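Enoyl-CoA hydratase (Mycobacterium avium, PDB 3OC7) probably catalyses the reversible addition of water to the double bond of 2-enoyl-CoA thioesters in fatty acid metabolism, as an enoyl-CoA hydratase of the crotonase family. Local coordinates at residues L143-I148 against A153-T158; G122-V127 against I186-M191. One frame throughout, in Å; residues are numbered along the deposited sequence.

Contact 1 (L143-I148 against A153-T158)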
ATOM      1  N   LEU A 143      -5.270 -18.546  -7.013  1.00 13.43           N
ATOM      2  CA  LEU A 143      -5.631 -17.842  -8.262  1.00 13.39           C
ATOM      3  C   LEU A 143      -5.021 -18.597  -9.456  1.00 14.06           C
ATOM      4  O   LEU A 143      -3.926 -18.253  -9.926  1.00 14.48           O
ATOM      5  CB  LEU A 143      -5.131 -16.374  -8.240  1.00 14.16           C
ATOM      6  CG  LEU A 143      -5.747 -15.429  -7.197  1.00 14.57           C
ATOM      7  CD1 LEU A 143      -4.734 -14.399  -6.660  1.00 17.57           C
ATOM      8  CD2 LEU A 143      -7.001 -14.718  -7.719  1.00 17.88           C
ATOM      9  N   THR A 144      -5.723 -19.626  -9.932  1.00 14.44           N
ATOM     10  CA  THR A 144      -5.203 -20.500 -11.003  1.00 15.06           C
ATOM     11  C   THR A 144      -5.664 -20.147 -12.424  1.00 14.25           C
ATOM     12  O   THR A 144      -5.514 -20.975 -13.346  1.00 13.92           O
ATOM     13  CB  THR A 144      -5.521 -21.982 -10.712  1.00 15.23           C
ATOM     14  OG1 THR A 144      -6.934 -22.128 -10.519  1.00 18.02           O
ATOM     15  CG2 THR A 144      -4.732 -22.477  -9.481  1.00 18.08           C
ATOM     16  N   GLU A 145      -6.193 -18.931 -12.609  1.00 13.81           N
ATOM     17  CA  GLU A 145      -6.704 -18.440 -13.909  1.00 13.33           C
ATOM     18  C   GLU A 145      -5.755 -18.647 -15.100  1.00 13.39           C
ATOM     19  O   GLU A 145      -6.182 -19.165 -16.148  1.00 13.55           O
ATOM     20  CB  GLU A 145      -7.171 -16.961 -13.831  1.00 12.95           C
ATOM     21  CG  GLU A 145      -8.533 -16.692 -13.141  1.00 14.62           C
ATOM     22  CD  GLU A 145      -8.540 -16.777 -11.609  1.00 16.53           C
ATOM     23  OE1 GLU A 145      -7.499 -17.027 -10.958  1.00 18.62           O
ATOM     24  OE2 GLU A 145      -9.645 -16.582 -11.045  1.00 21.74           O
ATOM     25  N   ALA A 146      -4.479 -18.282 -14.946  1.00 13.06           N
ATOM     26  CA  ALA A 146      -3.508 -18.399 -16.054  1.00 14.30           C
ATOM     27  C   ALA A 146      -3.296 -19.847 -16.502  1.00 14.94           C
ATOM     28  O   ALA A 146      -3.041 -20.096 -17.685  1.00 14.77           O
ATOM     29  CB  ALA A 146      -2.180 -17.742 -15.697  1.00 13.31           C
ATOM     30  N   ARG A 147      -3.414 -20.792 -15.558  1.00 16.25           N
ATOM     31  CA  ARG A 147      -3.270 -22.234 -15.834  1.00 17.49           C
ATOM     32  C   ARG A 147      -4.370 -22.795 -16.733  1.00 17.67           C
ATOM     33  O   ARG A 147      -4.196 -23.875 -17.323  1.00 18.91           O
ATOM     34  CB  ARG A 147      -3.199 -23.041 -14.520  1.00 18.62           C
ATOM     35  CG  ARG A 147      -2.039 -22.648 -13.616  1.00 19.21           C
ATOM     36  CD  ARG A 147      -1.818 -23.628 -12.477  1.00 23.24           C
ATOM     37  NE  ARG A 147      -0.737 -23.197 -11.587  1.00 23.35           N
ATOM     38  CZ  ARG A 147      -0.335 -23.867 -10.509  1.00 24.64           C
ATOM     39  NH1 ARG A 147      -0.912 -25.019 -10.179  1.00 26.43           N
ATOM     40  NH2 ARG A 147       0.652 -23.397  -9.756  1.00 22.95           N
ATOM     41  N   ILE A 148      -5.503 -22.092 -16.821  1.00 17.42           N
ATOM     42  CA  ILE A 148      -6.591 -22.495 -17.737  1.00 18.30           C
ATOM     43  C   ILE A 148      -6.784 -21.512 -18.912  1.00 17.02           C
ATOM     44  O   ILE A 148      -7.797 -21.545 -19.609  1.00 17.95           O
ATOM     45  CB  ILE A 148      -7.939 -22.843 -16.992  1.00 18.79           C
ATOM     46  CG1 ILE A 148      -8.560 -21.611 -16.316  1.00 18.85           C
ATOM     47  CG2 ILE A 148      -7.737 -24.001 -15.987  1.00 20.14           C
ATOM     48  CD1 ILE A 148      -9.990 -21.839 -15.746  1.00 19.31           C
ATOM     49  N   ALA A 153      -9.590 -10.772 -14.239  1.00 10.72           N
ATOM     50  CA  ALA A 153      -9.941  -9.426 -14.703  1.00 10.74           C
ATOM     51  C   ALA A 153     -10.953  -8.648 -13.828  1.00 10.82           C
ATOM     52  O   ALA A 153     -10.587  -7.641 -13.197  1.00 10.59           O
ATOM     53  CB  ALA A 153     -10.351  -9.448 -16.207  1.00 11.32           C
ATOM     54  N   ILE A 154     -12.202  -9.115 -13.787  1.00 11.89           N
ATOM     55  CA  ILE A 154     -13.260  -8.451 -13.008  1.00 12.67           C
ATOM     56  C   ILE A 154     -12.938  -8.335 -11.506  1.00 11.69           C
ATOM     57  O   ILE A 154     -13.214  -7.276 -10.890  1.00 11.69           O
ATOM     58  CB  ILE A 154     -14.641  -9.131 -13.207  1.00 13.32           C
ATOM     59  CG1 ILE A 154     -15.202  -8.740 -14.585  1.00 16.96           C
ATOM     60  CG2 ILE A 154     -15.615  -8.809 -12.004  1.00 15.37           C
ATOM     61  CD1 ILE A 154     -15.774  -7.296 -14.682  1.00 16.06           C
ATOM     62  N   ILE A 155     -12.353  -9.385 -10.920  1.00 11.26           N
ATOM     63  CA  ILE A 155     -12.073  -9.359  -9.471  1.00 10.97           C
ATOM     64  C   ILE A 155     -10.959  -8.355  -9.067  1.00 10.09           C
ATOM     65  O   ILE A 155     -10.847  -7.988  -7.885  1.00  9.91           O
ATOM     66  CB  ILE A 155     -11.829 -10.769  -8.868  1.00 10.29           C
ATOM     67  CG1 ILE A 155     -10.564 -11.421  -9.432  1.00 12.46           C
ATOM     68  CG2 ILE A 155     -13.061 -11.687  -9.054  1.00 12.39           C
ATOM     69  CD1 ILE A 155     -10.302 -12.826  -8.890  1.00 13.62           C
ATOM     70  N   SER A 156     -10.164  -7.911 -10.054  1.00  9.99           N
ATOM     71  CA  SER A 156      -9.146  -6.851  -9.867  1.00  9.31           C
ATOM     72  C   SER A 156      -9.725  -5.528  -9.315  1.00  9.75           C
ATOM     73  O   SER A 156      -9.013  -4.761  -8.642  1.00  9.10           O
ATOM     74  CB  SER A 156      -8.336  -6.594 -11.161  1.00  9.70           C
ATOM     75  OG  SER A 156      -7.479  -7.688 -11.504  1.00 10.19           O
ATOM     76  N   LEU A 157     -11.013  -5.278  -9.582  1.00  9.47           N
ATOM     77  CA  LEU A 157     -11.720  -4.077  -9.088  1.00  9.63           C
ATOM     78  C   LEU A 157     -11.668  -3.898  -7.544  1.00  8.27           C
ATOM     79  O   LEU A 157     -11.584  -2.766  -7.052  1.00 10.00           O
ATOM     80  CB  LEU A 157     -13.188  -4.057  -9.571  1.00  9.72           C
ATOM     81  CG  LEU A 157     -13.436  -3.838 -11.067  1.00 10.53           C
ATOM     82  CD1 LEU A 157     -14.900  -4.148 -11.425  1.00 12.86           C
ATOM     83  CD2 LEU A 157     -13.021  -2.427 -11.500  1.00 11.75           C
ATOM     84  N   THR A 158     -11.721  -5.026  -6.816  1.00  8.59           N
ATOM     85  CA  THR A 158     -11.587  -5.018  -5.334  1.00  9.14           C
ATOM     86  C   THR A 158     -10.261  -5.598  -4.788  1.00  9.91           C
ATOM     87  O   THR A 158      -9.878  -5.244  -3.660  1.00 10.53           O
ATOM     88  CB  THR A 158     -12.809  -5.692  -4.611  1.00  8.40           C
ATOM     89  OG1 THR A 158     -12.911  -7.082  -4.975  1.00  9.33           O
ATOM     90  CG2 THR A 158     -14.134  -4.927  -4.888  1.00 10.09           C
TER
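The backbones at L143 and I155 stay 10.7 Å apart between their CA atoms, and those at E145 and A153 9.6 Å, so side chains alone bridge the gap. The contact is small, with 69 Å² buried over both segments. Its centre is an apolar touch between two methyl groups. L143 CD2 meets I155 CD1 at 4.0 Å. The two side chains run in opposite directions and meet only through these end methyls.

I155 gives the larger share of the buried surface. Its CG1 sits between the backbone N and the carbonyl carbon (chi1 65°). From there the chain runs straight on to CD1 (chi2 -179°), which carries that methyl across to the other segment. E145 joins from the side of L143. Its chain folds between CA and the carboxylate, which brings the acid group back toward L143. Carboxylate oxygen OE2 lies 4.4 Å from I155 CD1. This is a loose approach of an oxygen to a methyl group, not a polar bond.

Each segment is shaped by local backbone bonds. I148 N bonds to E145 O at 3.1 Å, beside the short 3-10 turn at 146-147. On the other side, A153 to S156 form a type I turn, closed by S156 N to A153 O. This turn leads into helix 156-159.

This is plain, mainly apolar packing in the crotonase fold. It joins the loop after strand 140-142, an outermost strand of the three-stranded parallel sheet within this chain, to the turn before helix 156-159. Helix 123-129 packs against the L143-I155 pair. I154 faces helix 86-106 and L157 faces helix 212-245. A146, R147 and S156 pack against the second subunit, so both segments border that interface.

Contact 2 (G122-V127 against I186-M191); sequences GGFGLV and IGLITM
L188 meets F124 and V127 together, and these three residues have the most surface buried here. L188 has its CG anti to the backbone N (chi1 178°), which sends both methyl groups to the helix. CD2 comes 3.6 Å from F124 CE2, at an oblique approach to the ring. CD1 sits between two neighbours. It is 4.0 Å from F124 CD2 and 4.2 Å from V127 CG1. The side chain of L188 crosses those of F124 and V127 at about a right angle to each.

V127 turns CG1 anti to its backbone N (chi1 176°). This methyl packs on the backbone as well as on side chains, with L188 O at 3.6 Å. It also touches I189 CG2 at 4.2 Å. I189 adds little more, because the end of its side chain leads away.

All four touching residues are buried in the crotonase fold. In this family the start of the helix matching 123-129 supplies a backbone N-H to the oxyanion hole. Within 122-127, F124 and V127 make the contacts with the loop between helix 180-186 and strand 191-192. That loop begins with a Schellman motif, in which G187 takes a positive phi (99°) and ends helix 180-186.

F141 of strand 140-142 packs against both F124 and L188. R166 of the third subunit donates hydrogen bonds to three backbone carbonyls, from NH2 to V127 O and L188 O and from NE to G187 O.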
ATOM      1  N   GLY A 122     -14.328 -16.152  -8.859  1.00 15.41           N
ATOM      2  CA  GLY A 122     -15.229 -15.075  -8.461  1.00 15.10           C
ATOM      3  C   GLY A 122     -15.422 -14.908  -6.958  1.00 14.96           C
ATOM      4  O   GLY A 122     -15.777 -13.828  -6.496  1.00 15.22           O
ATOM      5  N   GLY A 123     -15.257 -15.996  -6.195  1.00 14.41           N
ATOM      6  CA  GLY A 123     -15.290 -15.900  -4.726  1.00 14.08           C
ATOM      7  C   GLY A 123     -14.354 -14.847  -4.134  1.00 12.76           C
ATOM      8  O   GLY A 123     -14.699 -14.202  -3.139  1.00 12.13           O
ATOM      9  N   PHE A 124     -13.183 -14.651  -4.756  1.00 12.67           N
ATOM     10  CA  PHE A 124     -12.202 -13.627  -4.330  1.00 12.08           C
ATOM     11  C   PHE A 124     -12.817 -12.220  -4.383  1.00 11.76           C
ATOM     12  O   PHE A 124     -12.501 -11.359  -3.550  1.00 11.65           O
ATOM     13  CB  PHE A 124     -10.950 -13.641  -5.224  1.00 12.62           C
ATOM     14  CG  PHE A 124      -9.892 -14.653  -4.839  1.00 12.69           C
ATOM     15  CD1 PHE A 124      -9.907 -15.932  -5.398  1.00 14.06           C
ATOM     16  CD2 PHE A 124      -8.829 -14.306  -4.005  1.00 13.98           C
ATOM     17  CE1 PHE A 124      -8.897 -16.862  -5.081  1.00 15.64           C
ATOM     18  CE2 PHE A 124      -7.809 -15.230  -3.667  1.00 14.35           C
ATOM     19  CZ  PHE A 124      -7.861 -16.522  -4.193  1.00 12.99           C
ATOM     20  N   GLY A 125     -13.678 -11.980  -5.375  1.00 11.74           N
ATOM     21  CA  GLY A 125     -14.319 -10.663  -5.542  1.00 11.46           C
ATOM     22  C   GLY A 125     -15.269 -10.303  -4.403  1.00 11.12           C
ATOM     23  O   GLY A 125     -15.306  -9.139  -3.988  1.00 11.57           O
ATOM     24  N   LEU A 126     -16.014 -11.293  -3.888  1.00 11.40           N
ATOM     25  CA  LEU A 126     -16.828 -11.105  -2.664  1.00 11.68           C
ATOM     26  C   LEU A 126     -15.978 -10.770  -1.437  1.00 10.74           C
ATOM     27  O   LEU A 126     -16.291  -9.805  -0.704  1.00 11.21           O
ATOM     28  CB  LEU A 126     -17.706 -12.339  -2.356  1.00 12.33           C
ATOM     29  CG  LEU A 126     -18.831 -12.707  -3.321  1.00 15.31           C
ATOM     30  CD1 LEU A 126     -19.690 -13.849  -2.740  1.00 16.79           C
ATOM     31  CD2 LEU A 126     -19.683 -11.507  -3.686  1.00 17.17           C
ATOM     32  N   VAL A 127     -14.903 -11.550  -1.219  1.00  9.82           N
ATOM     33  CA  VAL A 127     -13.976 -11.292  -0.099  1.00  9.85           C
ATOM     34  C   VAL A 127     -13.389  -9.862  -0.202  1.00  9.57           C
ATOM     35  O   VAL A 127     -13.337  -9.125   0.804  1.00  9.71           O
ATOM     36  CB  VAL A 127     -12.840 -12.393  -0.022  1.00  9.87           C
ATOM     37  CG1 VAL A 127     -11.814 -12.065   1.073  1.00 10.84           C
ATOM     38  CG2 VAL A 127     -13.436 -13.825   0.180  1.00 12.18           C
ATOM     39  N   ILE A 186      -0.769 -10.335   3.414  1.00 10.32           N
ATOM     40  CA  ILE A 186      -0.801  -9.659   2.099  1.00 10.54           C
ATOM     41  C   ILE A 186      -1.975  -8.672   1.877  1.00  9.74           C
ATOM     42  O   ILE A 186      -1.998  -7.949   0.855  1.00 10.34           O
ATOM     43  CB  ILE A 186      -0.737 -10.685   0.913  1.00  9.63           C
ATOM     44  CG1 ILE A 186      -2.024 -11.518   0.799  1.00  9.54           C
ATOM     45  CG2 ILE A 186       0.504 -11.588   1.059  1.00 11.16           C
ATOM     46  CD1 ILE A 186      -2.107 -12.410  -0.473  1.00 12.24           C
ATOM     47  N   GLY A 187      -2.954  -8.657   2.791  1.00  9.26           N
ATOM     48  CA  GLY A 187      -4.088  -7.722   2.676  1.00  8.40           C
ATOM     49  C   GLY A 187      -5.359  -8.334   2.087  1.00  7.85           C
ATOM     50  O   GLY A 187      -6.375  -7.620   1.927  1.00  8.46           O
ATOM     51  N   LEU A 188      -5.354  -9.639   1.776  1.00  8.81           N
ATOM     52  CA  LEU A 188      -6.576 -10.290   1.233  1.00  9.19           C
ATOM     53  C   LEU A 188      -7.697 -10.385   2.292  1.00  9.11           C
ATOM     54  O   LEU A 188      -8.891 -10.232   1.960  1.00  9.16           O
ATOM     55  CB  LEU A 188      -6.267 -11.668   0.627  1.00  9.49           C
ATOM     56  CG  LEU A 188      -7.467 -12.463   0.071  1.00 10.21           C
ATOM     57  CD1 LEU A 188      -8.209 -11.702  -1.048  1.00 12.29           C
ATOM     58  CD2 LEU A 188      -7.049 -13.833  -0.428  1.00 12.83           C
ATOM     59  N   ILE A 189      -7.315 -10.645   3.550  1.00  8.32           N
ATOM     60  CA  ILE A 189      -8.254 -10.601   4.707  1.00  8.76           C
ATOM     61  C   ILE A 189      -7.726  -9.666   5.789  1.00  8.69           C
ATOM     62  O   ILE A 189      -6.546  -9.263   5.749  1.00  9.55           O
ATOM     63  CB  ILE A 189      -8.565 -12.039   5.303  1.00  8.27           C
ATOM     64  CG1 ILE A 189      -7.303 -12.643   5.950  1.00  8.61           C
ATOM     65  CG2 ILE A 189      -9.167 -12.967   4.221  1.00 10.51           C
ATOM     66  CD1 ILE A 189      -7.496 -14.015   6.617  1.00  9.92           C
ATOM     67  N   THR A 190      -8.591  -9.325   6.747  1.00  8.36           N
ATOM     68  CA  THR A 190      -8.220  -8.492   7.915  1.00  9.02           C
ATOM     69  C   THR A 190      -7.464  -9.281   8.996  1.00  9.24           C
ATOM     70  O   THR A 190      -6.470  -8.777   9.570  1.00 10.56           O
ATOM     71  CB  THR A 190      -9.482  -7.818   8.549  1.00  9.21           C
ATOM     72  OG1 THR A 190     -10.325  -7.270   7.512  1.00  9.50           O
ATOM     73  CG2 THR A 190      -9.096  -6.718   9.551  1.00 10.58           C
ATOM     74  N   MET A 191      -7.951 -10.486   9.303  1.00 10.73           N
ATOM     75  CA  MET A 191      -7.339 -11.323  10.344  1.00 11.97           C
ATOM     76  C   MET A 191      -7.619 -12.813  10.198  1.00 11.52           C
ATOM     77  O   MET A 191      -8.725 -13.223   9.815  1.00 10.72           O
ATOM     78  CB  MET A 191      -7.752 -10.857  11.740  1.00 14.76           C
ATOM     79  CG  MET A 191      -9.217 -10.575  11.935  1.00 17.79           C
ATOM     80  SD  MET A 191      -9.657 -10.000  13.606  1.00 28.72           S
ATOM     81  CE  MET A 191      -9.519 -11.528  14.484  1.00 18.90           C
TER

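How the contacts relate
The centres of contacts 1 and 2 lie 13 Å apart, and the contacts touch. Along the chain the order is 122-127, 143-148, 153-158, 186-191, so contact 1 is nested inside the loop closed by contact 2. Helix 123-129, which carries one side of contact 2, also packs on both segments of contact 1. F124 of contact 2 has its CZ 3.8 Å from L143 CG, and its CB 3.8 Å from I155 CD1. I155 CG2 also packs on the helix backbone at G125 N. The two contacts thus lie side by side in one crotonase domain, contact 1 next to the second subunit and contact 2 next to the third.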